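P-granule scaffold (Caenorhabditis japonica, PDB 5W4A) probably helps scaffold the P granules of the nematode germ line, this N-domain forming a two-chain, largely helical assembly. Local coordinates at residues C[184-187]-C[188-192]. Sequence-based numbering, arbitrary orientation.
Sequences EDTA and DEVEV
T186 and V190 meet on the buried side where the chain enters helix 187-201. The T186 carbonyl O accepts the V190 N-H at 2.9 Å in a nearly straight bond (N-H...O 167°), and V190 CG2 lies close beside that oxygen, 3.3 Å from T186 O. CG2 also comes within 3.9 Å of T186 OG1, the two side chains crossing obliquely. A chi1 of 63° turns OG1 back toward the preceding loop, where it is hydrogen-bonded to L181 O and D183 N; F157 of helix 153-160 packs against both T186 and V190. The loop after helix 169-179 runs here into the N-terminal turn of helix 187-201, and the i to i+4 pattern continues with E191 N donating to A187 O at 3.0 Å. Three waters lie on the side where E184, D185 and D188 are exposed. Two are inserted into what would be i to i+4 bonds, one between E184 O and D188 N, another joining E189 N (3.0 Å) to D185 O (2.9 Å). A third spans D185 O and E189 OE2, 2.7 Å from the carboxylate oxygen, while E189, buried beside the second subunit, forms a salt bridge through OE1 with R128 of that subunit.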
ATOM      1  N   GLU C 184      -8.523  13.514  17.175  1.00 30.04           N
ATOM      2  CA  GLU C 184      -9.884  12.998  17.069  1.00 28.85           C
ATOM      3  C   GLU C 184     -10.159  12.354  15.702  1.00 26.08           C
ATOM      4  O   GLU C 184     -10.944  11.401  15.619  1.00 32.34           O
ATOM      5  CB  GLU C 184     -10.895  14.122  17.358  1.00 38.59           C
ATOM      6  CG  GLU C 184     -10.880  15.250  16.339  1.00 51.49           C
ATOM      7  CD  GLU C 184     -11.795  16.416  16.711  1.00 70.00           C
ATOM      8  OE1 GLU C 184     -12.365  16.409  17.828  1.00 65.30           O
ATOM      9  OE2 GLU C 184     -11.938  17.341  15.877  1.00 74.04           O
ATOM     10  N   ASP C 185      -9.512  12.834  14.637  1.00 29.49           N
ATOM     11  CA  ASP C 185      -9.729  12.284  13.296  1.00 26.92           C
ATOM     12  C   ASP C 185      -8.996  10.955  13.085  1.00 25.12           C
ATOM     13  O   ASP C 185      -9.484  10.102  12.347  1.00 27.81           O
ATOM     14  CB  ASP C 185      -9.277  13.298  12.240  1.00 29.23           C
ATOM     15  CG  ASP C 185     -10.055  14.611  12.328  1.00 36.80           C
ATOM     16  OD1 ASP C 185     -11.275  14.519  12.546  1.00 38.54           O
ATOM     17  OD2 ASP C 185      -9.436  15.688  12.219  1.00 46.97           O
ATOM     18  N   THR C 186      -7.849  10.754  13.727  1.00 24.03           N
ATOM     19  CA  THR C 186      -7.034   9.569  13.450  1.00 20.43           C
ATOM     20  C   THR C 186      -7.146   8.516  14.540  1.00 20.76           C
ATOM     21  O   THR C 186      -6.588   7.429  14.387  1.00 20.22           O
ATOM     22  CB  THR C 186      -5.563   9.961  13.304  1.00 21.10           C
ATOM     23  OG1 THR C 186      -5.115  10.501  14.555  1.00 21.83           O
ATOM     24  CG2 THR C 186      -5.335  10.980  12.165  1.00 21.28           C
ATOM     25  N   ALA C 187      -7.851   8.810  15.639  1.00 21.95           N
ATOM     26  CA  ALA C 187      -7.787   7.948  16.824  1.00 22.98           C
ATOM     27  C   ALA C 187      -8.203   6.504  16.548  1.00 19.61           C
ATOM     28  O   ALA C 187      -7.561   5.556  17.037  1.00 22.46           O
ATOM     29  CB  ALA C 187      -8.654   8.548  17.930  1.00 31.03           C
ATOM     30  N   ASP C 188      -9.280   6.290  15.791  1.00 22.38           N
ATOM     31  CA  ASP C 188      -9.723   4.922  15.556  1.00 20.37           C
ATOM     32  C   ASP C 188      -8.687   4.137  14.745  1.00 22.01           C
ATOM     33  O   ASP C 188      -8.476   2.943  14.987  1.00 23.31           O
ATOM     34  CB  ASP C 188     -11.084   4.931  14.855  1.00 23.43           C
ATOM     35  CG  ASP C 188     -12.217   5.359  15.789  1.00 33.42           C
ATOM     36  OD1 ASP C 188     -11.949   5.604  16.986  1.00 42.94           O
ATOM     37  OD2 ASP C 188     -13.359   5.458  15.314  1.00 46.12           O
ATOM     38  N   GLU C 189      -8.028   4.793  13.794  1.00 20.51           N
ATOM     39  CA  GLU C 189      -6.999   4.118  13.019  1.00 18.31           C
ATOM     40  C   GLU C 189      -5.752   3.855  13.856  1.00 17.55           C
ATOM     41  O   GLU C 189      -5.129   2.796  13.721  1.00 18.76           O
ATOM     42  CB  GLU C 189      -6.650   4.948  11.787  1.00 17.29           C
ATOM     43  CG  GLU C 189      -7.802   4.984  10.774  1.00 19.42           C
ATOM     44  CD  GLU C 189      -7.748   6.143   9.807  1.00 18.54           C
ATOM     45  OE1 GLU C 189      -6.645   6.587   9.415  1.00 20.89           O
ATOM     46  OE2 GLU C 189      -8.852   6.651   9.427  1.00 19.84           O
ATOM     47  N   VAL C 190      -5.370   4.816  14.707  1.00 18.54           N
ATOM     48  CA  VAL C 190      -4.239   4.601  15.610  1.00 18.25           C
ATOM     49  C   VAL C 190      -4.498   3.389  16.491  1.00 20.32           C
ATOM     50  O   VAL C 190      -3.607   2.562  16.716  1.00 19.38           O
ATOM     51  CB  VAL C 190      -3.968   5.853  16.451  1.00 20.29           C
ATOM     52  CG1 VAL C 190      -2.872   5.586  17.524  1.00 22.03           C
ATOM     53  CG2 VAL C 190      -3.555   7.025  15.566  1.00 22.79           C
ATOM     54  N   GLU C 191      -5.749   3.226  16.948  1.00 21.74           N
ATOM     55  CA  GLU C 191      -6.075   2.061  17.768  1.00 22.41           C
ATOM     56  C   GLU C 191      -5.864   0.748  17.016  1.00 20.67           C
ATOM     57  O   GLU C 191      -5.362  -0.220  17.589  1.00 20.43           O
ATOM     58  CB  GLU C 191      -7.507   2.168  18.305  1.00 26.60           C
ATOM     59  CG  GLU C 191      -7.844   1.013  19.211  1.00 29.02           C
ATOM     60  CD  GLU C 191      -9.257   1.061  19.759  1.00 44.23           C
ATOM     61  OE1 GLU C 191     -10.178   1.511  19.038  1.00 49.09           O
ATOM     62  OE2 GLU C 191      -9.436   0.631  20.918  1.00 46.98           O
ATOM     63  N   VAL C 192      -6.219   0.689  15.723  1.00 19.30           N
ATOM     64  CA  VAL C 192      -5.970  -0.509  14.940  1.00 18.79           C
ATOM     65  C   VAL C 192      -4.460  -0.784  14.816  1.00 18.06           C
ATOM     66  O   VAL C 192      -4.003  -1.931  14.949  1.00 19.28           O
ATOM     67  CB  VAL C 192      -6.640  -0.401  13.553  1.00 19.61           C
ATOM     68  CG1 VAL C 192      -6.266  -1.609  12.701  1.00 22.12           C
ATOM     69  CG2 VAL C 192      -8.151  -0.249  13.698  1.00 22.19           C
TER
HETATM   70  O   HOH W   1     -11.029   8.626  14.925  1.00 33.68           O
HETATM   71  O   HOH W   2      -9.446   9.301   9.403  1.00 22.81           O
HETATM   72  O   HOH W   3      -9.480   7.208  12.663  1.00 26.85           O